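Local coordinates for major capsid protein P2 (Pseudoalteromonas phage pm2, PDB 2VVF), which forms the outer protein shell of a membrane-containing marine phage as a homotrimer whose subunits each carry two jelly-roll domains, at residues Y36-V47 against Y59-L67; F83-K91 against Q100-T108. All coordinates share one frame; numbering follows the deposited sequence.

Contact 1 of 2, residues Y36-V47 against Y59-L67; sequences YSGVTPSQIKNV and YKTLNDLIL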
loop_
_atom_site.group_PDB
_atom_site.type_symbol
_atom_site.label_atom_id
_atom_site.label_comp_id
_atom_site.label_asym_id
_atom_site.label_seq_id
_atom_site.Cartn_x
_atom_site.Cartn_y
_atom_site.Cartn_z
ATOM N N TYR A 36 5.743 9.733 25.821
ATOM C CA TYR A 36 6.692 10.551 26.565
ATOM C C TYR A 36 6.261 12.010 26.638
ATOM O O TYR A 36 5.603 12.525 25.734
ATOM C CB TYR A 36 8.081 10.461 25.931
ATOM C CG TYR A 36 8.136 10.997 24.516
ATOM C CD1 TYR A 36 7.952 10.154 23.425
ATOM C CD2 TYR A 36 8.347 12.349 24.272
ATOM C CE1 TYR A 36 7.987 10.643 22.128
ATOM C CE2 TYR A 36 8.380 12.846 22.979
ATOM C CZ TYR A 36 8.201 11.991 21.911
ATOM O OH TYR A 36 8.238 12.484 20.627
ATOM N N SER A 37 6.657 12.672 27.718
ATOM C CA SER A 37 6.351 14.081 27.927
ATOM C C SER A 37 7.275 14.623 29.013
ATOM O O SER A 37 7.706 13.881 29.896
ATOM C CB SER A 37 4.883 14.265 28.322
ATOM O OG SER A 37 4.701 14.117 29.720
ATOM N N GLY A 38 7.601 15.908 28.927
ATOM C CA GLY A 38 8.500 16.527 29.893
ATOM C C GLY A 38 9.940 16.120 29.587
ATOM O O GLY A 38 10.840 16.294 30.410
ATOM N N VAL A 39 10.144 15.574 28.393
ATOM C CA VAL A 39 11.464 15.138 27.954
ATOM C C VAL A 39 11.470 14.967 26.439
ATOM O O VAL A 39 10.452 14.615 25.846
ATOM C CB VAL A 39 11.891 13.830 28.658
ATOM C CG1 VAL A 39 10.996 12.672 28.228
ATOM C CG2 VAL A 39 13.346 13.518 28.364
ATOM N N THR A 40 12.618 15.219 25.819
ATOM C CA THR A 40 12.752 15.070 24.374
ATOM C C THR A 40 13.283 13.679 24.045
ATOM O O THR A 40 13.928 13.038 24.876
ATOM C CB THR A 40 13.641 16.173 23.764
ATOM O OG1 THR A 40 15.023 15.829 23.927
ATOM C CG2 THR A 40 13.371 17.511 24.432
ATOM N N PRO A 41 13.003 13.210 22.833
ATOM C CA PRO A 41 13.465 11.893 22.408
ATOM C C PRO A 41 14.985 11.812 22.489
ATOM O O PRO A 41 15.548 10.754 22.777
ATOM C CB PRO A 41 13.004 11.821 20.950
ATOM C CG PRO A 41 11.810 12.699 20.898
ATOM C CD PRO A 41 12.103 13.828 21.845
ATOM N N SER A 42 15.641 12.941 22.246
ATOM C CA SER A 42 17.097 13.011 22.297
ATOM C C SER A 42 17.594 12.988 23.741
ATOM O O SER A 42 18.775 12.756 23.997
ATOM C CB SER A 42 17.600 14.267 21.580
ATOM O OG SER A 42 16.659 14.714 20.619
ATOM N N GLN A 43 16.682 13.222 24.679
ATOM C CA GLN A 43 17.024 13.214 26.097
ATOM C C GLN A 43 16.882 11.815 26.693
ATOM O O GLN A 43 17.210 11.590 27.858
ATOM C CB GLN A 43 16.184 14.234 26.870
ATOM C CG GLN A 43 16.888 15.567 27.086
ATOM C CD GLN A 43 15.928 16.697 27.405
ATOM O OE1 GLN A 43 14.720 16.489 27.522
ATOM N NE2 GLN A 43 16.465 17.904 27.549
ATOM N N ILE A 44 16.400 10.878 25.883
ATOM C CA ILE A 44 16.269 9.485 26.302
ATOM C C ILE A 44 17.425 8.742 25.644
ATOM O O ILE A 44 17.314 8.278 24.508
ATOM C CB ILE A 44 14.909 8.891 25.890
ATOM C CG1 ILE A 44 13.765 9.674 26.538
ATOM C CG2 ILE A 44 14.837 7.420 26.267
ATOM C CD1 ILE A 44 13.608 9.416 28.019
ATOM N N LYS A 45 18.554 8.687 26.343
ATOM C CA LYS A 45 19.770 8.095 25.799
ATOM C C LYS A 45 19.995 6.613 26.074
ATOM O O LYS A 45 19.342 6.013 26.924
ATOM C CB LYS A 45 20.992 8.901 26.243
ATOM C CG LYS A 45 20.771 10.406 26.258
ATOM C CD LYS A 45 21.801 11.109 27.130
ATOM C CE LYS A 45 21.632 10.731 28.593
ATOM N NZ LYS A 45 22.765 11.215 29.433
ATOM N N ASN A 46 20.945 6.044 25.338
ATOM C CA ASN A 46 21.328 4.646 25.475
ATOM C C ASN A 46 20.156 3.682 25.606
ATOM O O ASN A 46 20.017 2.990 26.612
ATOM C CB ASN A 46 22.318 4.468 26.626
ATOM C CG ASN A 46 23.435 5.496 26.594
ATOM O OD1 ASN A 46 24.043 5.735 25.549
ATOM N ND2 ASN A 46 23.693 6.130 27.734
ATOM N N VAL A 47 19.328 3.625 24.569
ATOM C CA VAL A 47 18.189 2.720 24.556
ATOM C C VAL A 47 18.658 1.335 24.127
ATOM O O VAL A 47 19.180 1.159 23.028
ATOM C CB VAL A 47 17.068 3.244 23.642
ATOM C CG1 VAL A 47 15.838 2.351 23.744
ATOM C CG2 VAL A 47 16.725 4.684 23.999
ATOM N N TYR A 59 19.979 1.999 20.517
ATOM C CA TYR A 59 19.716 3.327 19.976
ATOM C C TYR A 59 20.446 4.354 20.833
ATOM O O TYR A 59 20.250 4.401 22.046
ATOM C CB TYR A 59 18.216 3.634 20.004
ATOM C CG TYR A 59 17.373 2.747 19.115
ATOM C CD1 TYR A 59 17.004 3.158 17.841
ATOM C CD2 TYR A 59 16.913 1.515 19.565
ATOM C CE1 TYR A 59 16.220 2.358 17.032
ATOM C CE2 TYR A 59 16.130 0.708 18.762
ATOM C CZ TYR A 59 15.786 1.135 17.497
ATOM O OH TYR A 59 15.006 0.333 16.699
ATOM N N LYS A 60 21.284 5.176 20.207
ATOM C CA LYS A 60 22.011 6.217 20.933
ATOM C C LYS A 60 21.016 7.072 21.710
ATOM O O LYS A 60 21.237 7.399 22.873
ATOM C CB LYS A 60 22.809 7.090 19.964
ATOM C CG LYS A 60 24.123 7.600 20.526
ATOM C CD LYS A 60 24.958 8.260 19.442
ATOM C CE LYS A 60 25.692 9.477 19.976
ATOM N NZ LYS A 60 25.563 10.644 19.062
ATOM N N THR A 61 19.913 7.416 21.052
ATOM C CA THR A 61 18.838 8.188 21.668
ATOM C C THR A 61 17.503 7.737 21.085
ATOM O O THR A 61 17.461 7.094 20.037
ATOM C CB THR A 61 19.036 9.707 21.506
ATOM O OG1 THR A 61 18.403 10.151 20.299
ATOM C CG2 THR A 61 20.512 10.058 21.465
ATOM N N LEU A 62 16.417 8.064 21.775
ATOM C CA LEU A 62 15.085 7.682 21.321
ATOM C C LEU A 62 14.742 8.322 19.979
ATOM O O LEU A 62 13.841 7.866 19.278
ATOM C CB LEU A 62 14.032 8.048 22.370
ATOM C CG LEU A 62 12.719 7.268 22.308
ATOM C CD1 LEU A 62 12.964 5.779 22.503
ATOM C CD2 LEU A 62 11.736 7.795 23.343
ATOM N N ASN A 63 15.469 9.377 19.626
ATOM C CA ASN A 63 15.241 10.077 18.368
ATOM C C ASN A 63 15.599 9.206 17.169
ATOM O O ASN A 63 15.075 9.397 16.074
ATOM C CB ASN A 63 16.037 11.380 18.321
ATOM C CG ASN A 63 15.636 12.262 17.156
ATOM O OD1 ASN A 63 14.454 12.525 16.942
ATOM N ND2 ASN A 63 16.621 12.708 16.384
ATOM N N ASP A 64 16.499 8.253 17.386
ATOM C CA ASP A 64 16.919 7.347 16.328
ATOM C C ASP A 64 15.810 6.350 16.007
ATOM O O ASP A 64 15.735 5.823 14.894
ATOM C CB ASP A 64 18.205 6.617 16.723
ATOM C CG ASP A 64 19.450 7.429 16.420
ATOM O OD1 ASP A 64 19.918 8.158 17.323
ATOM O OD2 ASP A 64 19.947 7.351 15.275
ATOM N N LEU A 65 14.940 6.103 16.984
ATOM C CA LEU A 65 13.815 5.199 16.789
ATOM C C LEU A 65 12.733 5.936 16.007
ATOM O O LEU A 65 12.004 5.339 15.212
ATOM C CB LEU A 65 13.264 4.722 18.134
ATOM C CG LEU A 65 12.025 3.821 18.078
ATOM C CD1 LEU A 65 12.336 2.501 17.389
ATOM C CD2 LEU A 65 11.455 3.583 19.467
ATOM N N ILE A 66 12.655 7.245 16.226
ATOM C CA ILE A 66 11.695 8.092 15.527
ATOM C C ILE A 66 12.090 8.185 14.056
ATOM O O ILE A 66 11.238 8.165 13.169
ATOM C CB ILE A 66 11.624 9.493 16.161
ATOM C CG1 ILE A 66 10.899 9.438 17.508
ATOM C CG2 ILE A 66 10.940 10.468 15.216
ATOM C CD1 ILE A 66 10.942 10.742 18.275
ATOM N N LEU A 67 13.394 8.282 13.810
ATOM C CA LEU A 67 13.926 8.372 12.456
ATOM C C LEU A 67 13.805 7.030 11.740
ATOM O O LEU A 67 13.572 6.973 10.533
ATOM C CB LEU A 67 15.383 8.833 12.489
ATOM C CG LEU A 67 15.599 10.241 13.052
ATOM C CD1 LEU A 67 17.072 10.597 13.084
ATOM C CD2 LEU A 67 14.814 11.262 12.247
#
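Val47 and Tyr59 face each other as an antiparallel hydrogen-bonded pair, and both backbone bonds of the pair are made: Tyr59 N gives to Val47 O at 2.8 Å with a nearly straight N-H...O angle of 160°, while Val47 N returns a bond to Tyr59 O. Stepping back to Asn46, the bond is less regular: Asn46 N reaches Lys60 O at 2.8 Å from above the carbonyl plane, 46° out of it, where segment 59-67 turns a corner at Lys60. Lys45 and Thr61 follow as a non-hydrogen-bonded pair. Ile44 O then takes Leu62 N at 2.9 Å, in the carbonyl plane, and Thr61 CA makes a CA-H...O contact to the same oxygen. Thr61 precedes the turn into helix 63-71, and its OG1 accepts from Asn63 N at 3.1 Å, a capping bond; Asn63 N has a second, weak bond to Pro41 O. Thr40 N is satisfied within its own loop by Gln43 OE1.

Apolar groups pack beside these bonds. Leu62, with CG swung opposite its backbone N (chi1 -157°), lies side by side with Ile44, CB to CB 3.7 Å, and its CD1 meets Val47 CG2. Farther along, Ile66 CD1 presses on Pro41 CG at 3.4 Å and also meets the hydroxyl of Tyr36.

Asn46 ND2 hydrogen-bonds to Asp119, and Tyr59 OH to Glu68. Strand 44-51 thus pairs with the end of strand 54-59, just where the chain leaves that four-stranded sheet for helix 63-71, whose Leu65 and Ile66 rest on Val81 of strand 80-84 while Asp64 salt-bridges Lys178.

Contact 2 of 2, residues F83-K91 against Q100-T108; sequences FHFVRPEMK and QQRMFALGT. With CA (calcium ion), chain G.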
loop_
_atom_site.group_PDB
_atom_site.type_symbol
_atom_site.label_atom_id
_atom_site.label_comp_id
_atom_site.label_asym_id
_atom_site.label_seq_id
_atom_site.Cartn_x
_atom_site.Cartn_y
_atom_site.Cartn_z
ATOM N N PHE A 83 7.895 0.909 19.029
ATOM C CA PHE A 83 8.929 -0.071 18.737
ATOM C C PHE A 83 8.276 -1.096 17.829
ATOM O O PHE A 83 7.527 -1.955 18.294
ATOM C CB PHE A 83 9.394 -0.764 20.020
ATOM C CG PHE A 83 10.286 0.081 20.883
ATOM C CD1 PHE A 83 11.659 -0.099 20.871
ATOM C CD2 PHE A 83 9.749 1.035 21.733
ATOM C CE1 PHE A 83 12.480 0.672 21.676
ATOM C CE2 PHE A 83 10.566 1.804 22.541
ATOM C CZ PHE A 83 11.931 1.621 22.511
ATOM N N HIS A 84 8.520 -0.977 16.529
ATOM C CA HIS A 84 7.931 -1.894 15.564
ATOM C C HIS A 84 8.768 -3.155 15.396
ATOM O O HIS A 84 9.711 -3.184 14.604
ATOM C CB HIS A 84 7.753 -1.207 14.208
ATOM C CG HIS A 84 6.712 -0.131 14.205
ATOM N ND1 HIS A 84 5.396 -0.370 13.872
ATOM C CD2 HIS A 84 6.796 1.190 14.483
ATOM C CE1 HIS A 84 4.713 0.757 13.952
ATOM N NE2 HIS A 84 5.539 1.720 14.322
ATOM N N PHE A 85 8.417 -4.202 16.136
ATOM C CA PHE A 85 9.127 -5.468 16.023
ATOM C C PHE A 85 8.650 -6.148 14.751
ATOM O O PHE A 85 9.449 -6.608 13.935
ATOM C CB PHE A 85 8.892 -6.332 17.259
ATOM C CG PHE A 85 9.420 -5.716 18.520
ATOM C CD1 PHE A 85 10.783 -5.611 18.730
ATOM C CD2 PHE A 85 8.559 -5.166 19.453
ATOM C CE1 PHE A 85 11.279 -5.010 19.871
ATOM C CE2 PHE A 85 9.047 -4.564 20.595
ATOM C CZ PHE A 85 10.409 -4.485 20.805
ATOM N N VAL A 86 7.338 -6.135 14.552
ATOM C CA VAL A 86 6.750 -6.662 13.332
ATOM C C VAL A 86 7.021 -5.612 12.257
ATOM O O VAL A 86 6.736 -4.428 12.454
ATOM C CB VAL A 86 5.236 -6.894 13.503
ATOM C CG1 VAL A 86 4.549 -6.988 12.149
ATOM C CG2 VAL A 86 4.977 -8.141 14.336
ATOM N N ARG A 87 7.609 -6.034 11.142
ATOM C CA ARG A 87 7.928 -5.109 10.057
ATOM C C ARG A 87 6.802 -5.047 9.028
ATOM O O ARG A 87 6.627 -5.959 8.222
ATOM C CB ARG A 87 9.263 -5.482 9.410
ATOM C CG ARG A 87 10.418 -5.530 10.406
ATOM C CD ARG A 87 11.748 -5.769 9.716
ATOM N NE ARG A 87 12.142 -4.637 8.882
ATOM C CZ ARG A 87 13.240 -3.912 9.073
ATOM N NH1 ARG A 87 14.062 -4.197 10.073
ATOM N NH2 ARG A 87 13.516 -2.901 8.262
ATOM N N PRO A 88 6.030 -3.966 9.084
ATOM C CA PRO A 88 4.874 -3.769 8.209
ATOM C C PRO A 88 5.186 -3.683 6.715
ATOM O O PRO A 88 4.301 -3.879 5.881
ATOM C CB PRO A 88 4.289 -2.435 8.694
ATOM C CG PRO A 88 4.894 -2.198 10.051
ATOM C CD PRO A 88 6.246 -2.823 9.987
ATOM N N GLU A 89 6.433 -3.372 6.380
ATOM C CA GLU A 89 6.836 -3.222 4.985
ATOM C C GLU A 89 7.215 -4.543 4.320
ATOM O O GLU A 89 7.441 -4.596 3.108
ATOM C CB GLU A 89 7.994 -2.227 4.872
ATOM C CG GLU A 89 7.696 -0.856 5.455
ATOM C CD GLU A 89 7.762 -0.834 6.971
ATOM O OE1 GLU A 89 8.401 -1.736 7.555
ATOM O OE2 GLU A 89 7.176 0.087 7.577
ATOM N N MET A 90 7.287 -5.605 5.115
ATOM C CA MET A 90 7.658 -6.919 4.601
ATOM C C MET A 90 6.678 -7.459 3.566
ATOM O O MET A 90 5.464 -7.300 3.700
ATOM C CB MET A 90 7.816 -7.921 5.747
ATOM C CG MET A 90 8.904 -7.562 6.747
ATOM S SD MET A 90 10.426 -7.000 5.961
ATOM C CE MET A 90 11.007 -8.510 5.210
ATOM N N LYS A 91 7.221 -8.106 2.539
ATOM C CA LYS A 91 6.425 -8.720 1.481
ATOM C C LYS A 91 6.868 -10.173 1.330
ATOM O O LYS A 91 8.063 -10.465 1.320
ATOM C CB LYS A 91 6.615 -7.973 0.158
ATOM C CG LYS A 91 6.229 -6.503 0.206
ATOM C CD LYS A 91 4.748 -6.307 -0.065
ATOM C CE LYS A 91 4.334 -6.962 -1.372
ATOM N NZ LYS A 91 2.858 -6.924 -1.567
ATOM N N GLN A 100 5.426 -12.822 6.616
ATOM C CA GLN A 100 6.750 -12.219 6.505
ATOM C C GLN A 100 6.929 -11.030 7.446
ATOM O O GLN A 100 8.039 -10.753 7.903
ATOM C CB GLN A 100 7.024 -11.796 5.060
ATOM C CG GLN A 100 8.500 -11.695 4.709
ATOM C CD GLN A 100 9.302 -12.875 5.221
ATOM O OE1 GLN A 100 9.696 -12.915 6.388
ATOM N NE2 GLN A 100 9.551 -13.845 4.349
ATOM N N GLN A 101 5.834 -10.329 7.730
ATOM C CA GLN A 101 5.877 -9.173 8.622
ATOM C C GLN A 101 5.867 -9.602 10.085
ATOM O O GLN A 101 6.664 -9.118 10.890
ATOM C CB GLN A 101 4.695 -8.240 8.354
ATOM C CG GLN A 101 4.556 -7.805 6.911
ATOM C CD GLN A 101 3.161 -7.307 6.586
ATOM O OE1 GLN A 101 2.300 -7.223 7.461
ATOM N NE2 GLN A 101 2.928 -6.983 5.322
ATOM N N ARG A 102 4.949 -10.504 10.423
ATOM C CA ARG A 102 4.809 -10.992 11.793
ATOM C C ARG A 102 6.005 -11.824 12.243
ATOM O O ARG A 102 6.236 -11.997 13.440
ATOM C CB ARG A 102 3.520 -11.808 11.939
ATOM C CG ARG A 102 2.259 -11.067 11.519
ATOM C CD ARG A 102 1.081 -12.017 11.389
ATOM N NE ARG A 102 -0.195 -11.332 11.566
ATOM C CZ ARG A 102 -1.377 -11.881 11.309
ATOM N NH1 ARG A 102 -2.489 -11.183 11.497
ATOM N NH2 ARG A 102 -1.445 -13.126 10.860
ATOM N N MET A 103 6.762 -12.341 11.283
ATOM C CA MET A 103 7.926 -13.164 11.589
ATOM C C MET A 103 8.999 -12.408 12.369
ATOM O O MET A 103 9.936 -13.010 12.892
ATOM C CB MET A 103 8.511 -13.758 10.305
ATOM C CG MET A 103 10.011 -13.585 10.153
ATOM S SD MET A 103 10.631 -14.365 8.642
ATOM C CE MET A 103 11.866 -13.175 8.128
ATOM N N PHE A 104 8.850 -11.090 12.460
ATOM C CA PHE A 104 9.814 -10.261 13.177
ATOM C C PHE A 104 9.346 -9.900 14.581
ATOM O O PHE A 104 10.075 -9.256 15.337
ATOM C CB PHE A 104 10.122 -8.990 12.386
ATOM C CG PHE A 104 10.936 -9.230 11.149
ATOM C CD1 PHE A 104 12.318 -9.195 11.197
ATOM C CD2 PHE A 104 10.320 -9.493 9.939
ATOM C CE1 PHE A 104 13.070 -9.419 10.061
ATOM C CE2 PHE A 104 11.067 -9.715 8.798
ATOM C CZ PHE A 104 12.442 -9.676 8.858
ATOM N N ALA A 105 8.131 -10.315 14.927
ATOM C CA ALA A 105 7.571 -10.029 16.243
ATOM C C ALA A 105 8.486 -10.528 17.358
ATOM O O ALA A 105 9.197 -11.523 17.196
ATOM C CB ALA A 105 6.182 -10.633 16.377
ATOM N N LEU A 106 8.461 -9.835 18.493
ATOM C CA LEU A 106 9.294 -10.202 19.630
ATOM C C LEU A 106 8.663 -11.280 20.505
ATOM O O LEU A 106 7.984 -10.975 21.488
ATOM C CB LEU A 106 9.623 -8.969 20.474
ATOM C CG LEU A 106 10.425 -9.215 21.753
ATOM C CD1 LEU A 106 11.698 -9.989 21.445
ATOM C CD2 LEU A 106 10.746 -7.898 22.440
ATOM N N GLY A 107 8.903 -12.539 20.153
ATOM C CA GLY A 107 8.397 -13.656 20.939
ATOM C C GLY A 107 9.232 -13.722 22.211
ATOM O O GLY A 107 10.416 -13.383 22.194
ATOM N N THR A 108 8.616 -14.138 23.314
ATOM C CA THR A 108 9.320 -14.207 24.591
ATOM C C THR A 108 9.389 -15.611 25.188
ATOM O O THR A 108 10.016 -15.819 26.227
ATOM C CB THR A 108 8.754 -13.196 25.603
ATOM O OG1 THR A 108 7.426 -13.583 25.972
ATOM C CG2 THR A 108 8.723 -11.799 25.002
HETATM CA CA CA G . 10.311 -13.424 15.942
#
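Two hydrogen bonds tie Arg87 and Met90 to Gln101. Arg87 N gives to Gln101 O at 3.2 Å, tilted from the carbonyl plane; Gln101 NE2 reaches Met90 O at 3.0 Å, with the acceptor in the amide plane and an N-H...O angle of 164°. The glutamine chain runs extended beyond CG, which carries its amide past Arg87 O to the far end of the 87-90 beta turn.

Aromatic contacts come next. Arg87 CD sits over the centre of the Phe104 ring, 3.7 Å from the centroid, a CH-pi contact, while Arg87 NH1 goes on to Thr145. Met90 bends at chi2 and chi3 and brings CG and SD obliquely to the same ring, a Met-aromatic contact. Leu106 CB covers one face of the Phe85 ring, 4.0 Å from its centroid. Among purely aliphatic contacts, Val86 CG2 meets Ala105 CB at 3.4 Å.

Ala105 O binds the calcium ion at 2.5 Å, together with the carbonyl oxygens of Pro141 and Trp143. The two segments bring the chain after strand 80-84 against helix 97-102 and the turn that follows it: strand 28-37 bonds to Phe85, Val86 and Leu106, and strand 143-154 packs on Phe104 and Leu106.

In the fold
Both contacts belong to the N-terminal jelly roll, their centres about 22 Å apart. Contact 2 is the more buried, with 7 of 12 touching residues buried against 4 of 13 in contact 1. Helix 63-71 of contact 1 is followed by strand 80-84 of contact 2, and Phe83 CZ packs on Leu65 CD2 at 3.7 Å. Both reach the sheet holding strand 28-37. Contact 1 is mainly backbone pairing at a sheet margin, untouched by other subunits. Contact 2 relies on aromatic faces and a side-chain amide, while Ala105 also serves a calcium site completed from outside. It reaches the trimer interface: Arg102 salt-bridges Asp228 and Glu226 of a second subunit, and Lys91 Asp97 of both its own chain and the third subunit.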